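Local atomic coordinates of uncharacterized protein (Bacteroides caccae, PDB entry 3NO2), a protein that is of unknown function but folds as a six-bladed beta-propeller, with a region related to the Mal s 1 allergenic protein-like family. Residues N89-W94 against S99-V104; V110-E115 against G136-P141. All coordinates share one frame; numbering follows the deposited sequence.

Contact 1: residues N89-W94 against S99-V104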
loop_
_atom_site.group_PDB
_atom_site.type_symbol
_atom_site.label_atom_id
_atom_site.label_comp_id
_atom_site.label_asym_id
_atom_site.label_seq_id
_atom_site.Cartn_x
_atom_site.Cartn_y
_atom_site.Cartn_z
ATOM N N ASN A 89 15.358 -4.204 5.430
ATOM C CA ASN A 89 14.827 -5.516 5.096
ATOM C C ASN A 89 13.440 -5.402 4.471
ATOM O O ASN A 89 12.764 -4.393 4.644
ATOM C CB ASN A 89 14.808 -6.406 6.335
ATOM C CG ASN A 89 16.214 -6.712 6.829
ATOM O OD1 ASN A 89 17.089 -7.014 6.021
ATOM N ND2 ASN A 89 16.394 -6.658 8.139
ATOM N N ALA A 90 13.029 -6.417 3.741
ATOM C CA ALA A 90 11.682 -6.470 3.174
ATOM C C ALA A 90 10.708 -7.096 4.133
ATOM O O ALA A 90 11.084 -7.973 4.936
ATOM C CB ALA A 90 11.675 -7.298 1.875
ATOM N N LEU A 91 9.465 -6.631 4.081
ATOM C CA LEU A 91 8.342 -7.214 4.804
ATOM C C LEU A 91 7.370 -7.626 3.699
ATOM O O LEU A 91 6.972 -6.800 2.838
ATOM C CB LEU A 91 7.671 -6.201 5.742
ATOM C CG LEU A 91 6.488 -6.688 6.597
ATOM C CD1 LEU A 91 6.947 -7.529 7.784
ATOM C CD2 LEU A 91 5.637 -5.520 7.110
ATOM N N VAL A 92 6.988 -8.905 3.682
ATOM C CA VAL A 92 5.944 -9.394 2.781
ATOM C C VAL A 92 4.912 -10.155 3.580
ATOM O O VAL A 92 5.188 -10.623 4.685
ATOM C CB VAL A 92 6.505 -10.248 1.654
ATOM C CG1 VAL A 92 7.533 -9.461 0.790
ATOM C CG2 VAL A 92 7.102 -11.584 2.169
ATOM N N ALA A 93 3.713 -10.348 3.064
ATOM C CA ALA A 93 2.682 -11.065 3.799
ATOM C C ALA A 93 1.603 -11.595 2.867
ATOM O O ALA A 93 1.249 -10.921 1.899
ATOM C CB ALA A 93 2.027 -10.190 4.915
ATOM N N TRP A 94 1.053 -12.759 3.226
ATOM C CA TRP A 94 -0.053 -13.342 2.509
ATOM C C TRP A 94 -1.272 -13.553 3.384
ATOM O O TRP A 94 -1.213 -13.984 4.538
ATOM C CB TRP A 94 0.335 -14.621 1.752
ATOM C CG TRP A 94 0.640 -15.857 2.527
ATOM C CD1 TRP A 94 -0.217 -16.669 3.210
ATOM C CD2 TRP A 94 1.934 -16.479 2.632
ATOM N NE1 TRP A 94 0.454 -17.740 3.738
ATOM C CE2 TRP A 94 1.772 -17.652 3.379
ATOM C CE3 TRP A 94 3.193 -16.156 2.140
ATOM C CZ2 TRP A 94 2.848 -18.506 3.660
ATOM C CZ3 TRP A 94 4.270 -17.035 2.403
ATOM C CH2 TRP A 94 4.068 -18.166 3.171
ATOM N N SER A 99 -2.835 -16.522 7.994
ATOM C CA SER A 99 -2.165 -15.349 7.452
ATOM C C SER A 99 -0.712 -15.399 7.856
ATOM O O SER A 99 -0.410 -15.786 9.000
ATOM C CB SER A 99 -2.776 -14.069 7.970
ATOM O OG SER A 99 -4.196 -13.965 7.718
ATOM N N THR A 100 0.193 -15.018 6.965
ATOM C CA THR A 100 1.629 -15.161 7.265
ATOM C C THR A 100 2.364 -13.884 6.877
ATOM O O THR A 100 2.185 -13.362 5.777
ATOM C CB THR A 100 2.218 -16.326 6.482
ATOM O OG1 THR A 100 1.495 -17.533 6.815
ATOM C CG2 THR A 100 3.668 -16.544 6.797
ATOM N N ILE A 101 3.208 -13.403 7.786
ATOM C CA ILE A 101 4.122 -12.285 7.579
ATOM C C ILE A 101 5.544 -12.829 7.590
ATOM O O ILE A 101 5.892 -13.655 8.457
ATOM C CB ILE A 101 3.948 -11.254 8.706
ATOM C CG1 ILE A 101 2.556 -10.642 8.691
ATOM C CG2 ILE A 101 5.052 -10.172 8.659
ATOM C CD1 ILE A 101 2.159 -9.971 10.032
ATOM N N LEU A 102 6.357 -12.410 6.642
ATOM C CA LEU A 102 7.791 -12.740 6.579
ATOM C C LEU A 102 8.585 -11.462 6.482
ATOM O O LEU A 102 8.244 -10.544 5.716
ATOM C CB LEU A 102 8.094 -13.588 5.353
ATOM C CG LEU A 102 7.333 -14.902 5.183
ATOM C CD1 LEU A 102 7.647 -15.486 3.775
ATOM C CD2 LEU A 102 7.683 -15.918 6.342
ATOM N N GLU A 103 9.684 -11.392 7.233
ATOM C CA GLU A 103 10.730 -10.398 6.979
ATOM C C GLU A 103 11.833 -11.114 6.239
ATOM O O GLU A 103 12.167 -12.258 6.571
ATOM C CB GLU A 103 11.214 -9.751 8.287
ATOM C CG GLU A 103 10.105 -8.972 8.937
ATOM C CD GLU A 103 10.470 -8.210 10.167
ATOM O OE1 GLU A 103 11.682 -7.996 10.405
ATOM O OE2 GLU A 103 9.550 -7.775 10.900
ATOM N N VAL A 104 12.392 -10.478 5.232
ATOM C CA VAL A 104 13.241 -11.150 4.244
ATOM C C VAL A 104 14.424 -10.236 3.942
ATOM O O VAL A 104 14.269 -9.012 3.850
ATOM C CB VAL A 104 12.469 -11.422 2.930
ATOM C CG1 VAL A 104 13.293 -12.160 1.885
ATOM C CG2 VAL A 104 11.151 -12.210 3.259
HETATM O O HOH W 1 14.030 -6.927 9.749
#
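Trp94 and Thr100 pack against each other at the closed end of a beta hairpin, formed by the second and third strands of a four-stranded blade in this six-bladed propeller. Here the contact is tight. Trp94 CG sits between its backbone N and carbonyl carbon (chi1 70°), which turns the indole back over the strand opposite, and Thr100 CB rides over the five-membered ring, 3.7 Å from its centroid, in a CH-pi contact. Thr100 OG1 lies near the indole but is bonded to the Pro98 carbonyl, and its approach to Trp94 NE1 is too poorly angled to count as a bond. Further along the same face, Leu102 CD1 comes obliquely to Trp94 CZ3 at 4.0 Å, while Val92 CG2 reaches Leu102 CB at 3.9 Å; Ile71 and Trp69 of the preceding blade add to this layer. Six backbone hydrogen bonds join the strands, straightest in the middle, where Leu102 N reaches Val92 O at 2.9 Å and 174°. On the other face Ala93 CB meets Ile101 CG1. The open end, at the partly exposed Asn89, is looser: its CB lies 3.6 Å from Val104 O, and its amide reaches Glu103 through a water. Glu103 OE2 is held by Lys132 and Tyr138, whereas its OE1 accepts from that water at 2.7 Å, which in turn accepts from Asn89 ND2 at 2.9 Å.

Contact 2: residues V110-E115 against G136-P141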
loop_
_atom_site.group_PDB
_atom_site.type_symbol
_atom_site.label_atom_id
_atom_site.label_comp_id
_atom_site.label_asym_id
_atom_site.label_seq_id
_atom_site.Cartn_x
_atom_site.Cartn_y
_atom_site.Cartn_z
ATOM N N VAL A 110 14.590 -15.807 4.767
ATOM C CA VAL A 110 13.637 -15.447 5.775
ATOM C C VAL A 110 14.311 -15.089 7.080
ATOM O O VAL A 110 15.054 -15.916 7.673
ATOM C CB VAL A 110 12.598 -16.553 5.987
ATOM C CG1 VAL A 110 11.684 -16.238 7.163
ATOM C CG2 VAL A 110 11.827 -16.783 4.680
ATOM N N LEU A 111 14.089 -13.890 7.574
ATOM C CA LEU A 111 14.613 -13.366 8.834
ATOM C C LEU A 111 13.666 -13.558 9.997
ATOM O O LEU A 111 14.104 -13.619 11.169
ATOM C CB LEU A 111 14.897 -11.863 8.715
ATOM C CG LEU A 111 15.865 -11.443 7.622
ATOM C CD1 LEU A 111 15.973 -9.917 7.601
ATOM C CD2 LEU A 111 17.199 -12.116 7.813
ATOM N N SER A 112 12.383 -13.637 9.701
ATOM C CA SER A 112 11.411 -13.980 10.707
ATOM C C SER A 112 10.110 -14.330 10.050
ATOM O O SER A 112 9.900 -14.052 8.864
ATOM C CB SER A 112 11.183 -12.837 11.691
ATOM O OG SER A 112 10.507 -11.746 11.099
ATOM N N LYS A 113 9.259 -14.957 10.841
ATOM C CA LYS A 113 7.951 -15.421 10.387
ATOM C C LYS A 113 6.943 -15.260 11.476
ATOM O O LYS A 113 7.227 -15.638 12.638
ATOM C CB LYS A 113 8.040 -16.872 10.000
ATOM C CG LYS A 113 6.765 -17.460 9.513
ATOM C CD LYS A 113 7.002 -18.950 9.118
ATOM C CE LYS A 113 5.820 -19.586 8.517
ATOM N NZ LYS A 113 6.153 -21.095 8.351
ATOM N N THR A 114 5.764 -14.741 11.155
ATOM C CA THR A 114 4.629 -14.649 12.045
ATOM C C THR A 114 3.404 -15.210 11.379
ATOM O O THR A 114 3.121 -14.882 10.217
ATOM C CB THR A 114 4.394 -13.164 12.411
ATOM O OG1 THR A 114 5.566 -12.687 13.096
ATOM C CG2 THR A 114 3.100 -12.954 13.281
ATOM N N GLU A 115 2.674 -16.075 12.059
ATOM C CA GLU A 115 1.409 -16.617 11.596
ATOM C C GLU A 115 0.281 -16.173 12.520
ATOM O O GLU A 115 0.446 -16.153 13.753
ATOM C CB GLU A 115 1.452 -18.135 11.556
ATOM C CG GLU A 115 2.407 -18.693 10.523
ATOM C CD GLU A 115 2.486 -20.222 10.507
ATOM O OE1 GLU A 115 2.151 -20.840 11.530
ATOM O OE2 GLU A 115 2.894 -20.791 9.499
ATOM N N GLY A 136 7.678 -2.999 17.257
ATOM C CA GLY A 136 8.012 -4.212 16.521
ATOM C C GLY A 136 6.852 -5.153 16.282
ATOM O O GLY A 136 7.030 -6.276 15.788
ATOM N N ASN A 137 5.634 -4.669 16.532
ATOM C CA ASN A 137 4.420 -5.410 16.220
ATOM C C ASN A 137 3.892 -5.004 14.844
ATOM O O ASN A 137 4.374 -4.068 14.219
ATOM C CB ASN A 137 3.353 -5.130 17.269
ATOM C CG ASN A 137 3.852 -5.472 18.670
ATOM O OD1 ASN A 137 4.529 -6.492 18.879
ATOM N ND2 ASN A 137 3.510 -4.596 19.634
ATOM N N TYR A 138 2.912 -5.775 14.368
ATOM C CA TYR A 138 2.393 -5.578 13.024
ATOM C C TYR A 138 1.014 -4.976 13.048
ATOM O O TYR A 138 0.145 -5.445 13.821
ATOM C CB TYR A 138 2.393 -6.908 12.254
ATOM C CG TYR A 138 3.786 -7.487 12.185
ATOM C CD1 TYR A 138 4.754 -6.884 11.402
ATOM C CD2 TYR A 138 4.136 -8.636 12.873
ATOM C CE1 TYR A 138 6.059 -7.416 11.328
ATOM C CE2 TYR A 138 5.430 -9.175 12.822
ATOM C CZ TYR A 138 6.369 -8.560 12.033
ATOM O OH TYR A 138 7.661 -9.098 11.962
ATOM N N LEU A 139 0.784 -3.995 12.185
ATOM C CA LEU A 139 -0.528 -3.352 12.053
ATOM C C LEU A 139 -1.197 -3.950 10.814
ATOM O O LEU A 139 -0.680 -3.837 9.677
ATOM C CB LEU A 139 -0.401 -1.847 11.900
ATOM C CG LEU A 139 0.176 -1.128 13.109
ATOM C CD1 LEU A 139 0.319 0.381 12.832
ATOM C CD2 LEU A 139 -0.729 -1.364 14.341
ATOM N N VAL A 140 -2.330 -4.600 11.042
ATOM C CA VAL A 140 -3.007 -5.385 10.026
ATOM C C VAL A 140 -4.399 -4.797 9.803
ATOM O O VAL A 140 -5.322 -5.017 10.625
ATOM C CB VAL A 140 -3.141 -6.837 10.436
ATOM C CG1 VAL A 140 -3.803 -7.662 9.311
ATOM C CG2 VAL A 140 -1.760 -7.431 10.887
ATOM N N PRO A 141 -4.584 -4.025 8.724
ATOM C CA PRO A 141 -5.918 -3.535 8.401
ATOM C C PRO A 141 -6.715 -4.641 7.721
ATOM O O PRO A 141 -6.165 -5.354 6.866
ATOM C CB PRO A 141 -5.682 -2.363 7.434
ATOM C CG PRO A 141 -4.153 -2.278 7.253
ATOM C CD PRO A 141 -3.619 -3.621 7.701
HETATM O O HOH W 2 7.771 -11.861 11.617
#
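Tyr138 reaches out to Thr114 and Ser112 across the gap between two propeller blades: residues 110-115 form the last strand of one four-stranded sheet, and residues 138-141 belong to the second strand of the next. The backbones stay far apart, with the CA atoms of Thr114 and Tyr138 9.4 Å from each other, so one long side chain makes the crossing. At its root, Tyr138 CB rests against Ile101 CD1, and the start of the ring, CG and CD2, passes the same methyl. CG lies anti to the carbonyl carbon (chi1 -58°), sending the ring toward the neighbouring blade. Farther out, Tyr138 CE2 meets Thr114 OG1 at 3.5 Å, an oblique approach, with Thr114 CB behind it at 4.1 Å. That approach is van der Waals contact; the threonine oxygen has a hydrogen bond to the carbonyl of Pro153. At the tip, OH bonds to Glu103 OE2 and accepts from a water. Since the water supplies a hydrogen, the phenol probably gives its own to the carboxylate. Ser112 OG is 4.0 Å from Tyr138 OH, too far for a direct bond. Leu111 and Ser112 together face Glu103 as a classic beta bulge in the edge strand, just where this polar cluster sits. The same water donates to both Thr114 OG1 and Tyr138 OH, 2.8 Å from each; in the modelled conformer of Ser112, one of two, it also lies 2.8 Å from Ser112 OG.

After strand 78-84 has opened the blade, the chain passes through residues 89-94, turns over four residues and returns through 99-104, so contact 1 closes a short hairpin loop. It then folds back again as 110-115, the outermost strand of the same sheet, before about twenty residues carry it into the next blade and contact 2 closes. The two are in series, neither nested nor crossed, with centres about 6 Å apart. Strand 99-104, half of contact 1, lies next to strand 110-116 in the sheet: Leu111 N bonds to Glu103 O at 2.7 Å, and Leu102 CD2 packs on Lys113 CG. Contact 1 holds one blade together internally; contact 2 ties its outer edge to the following blade.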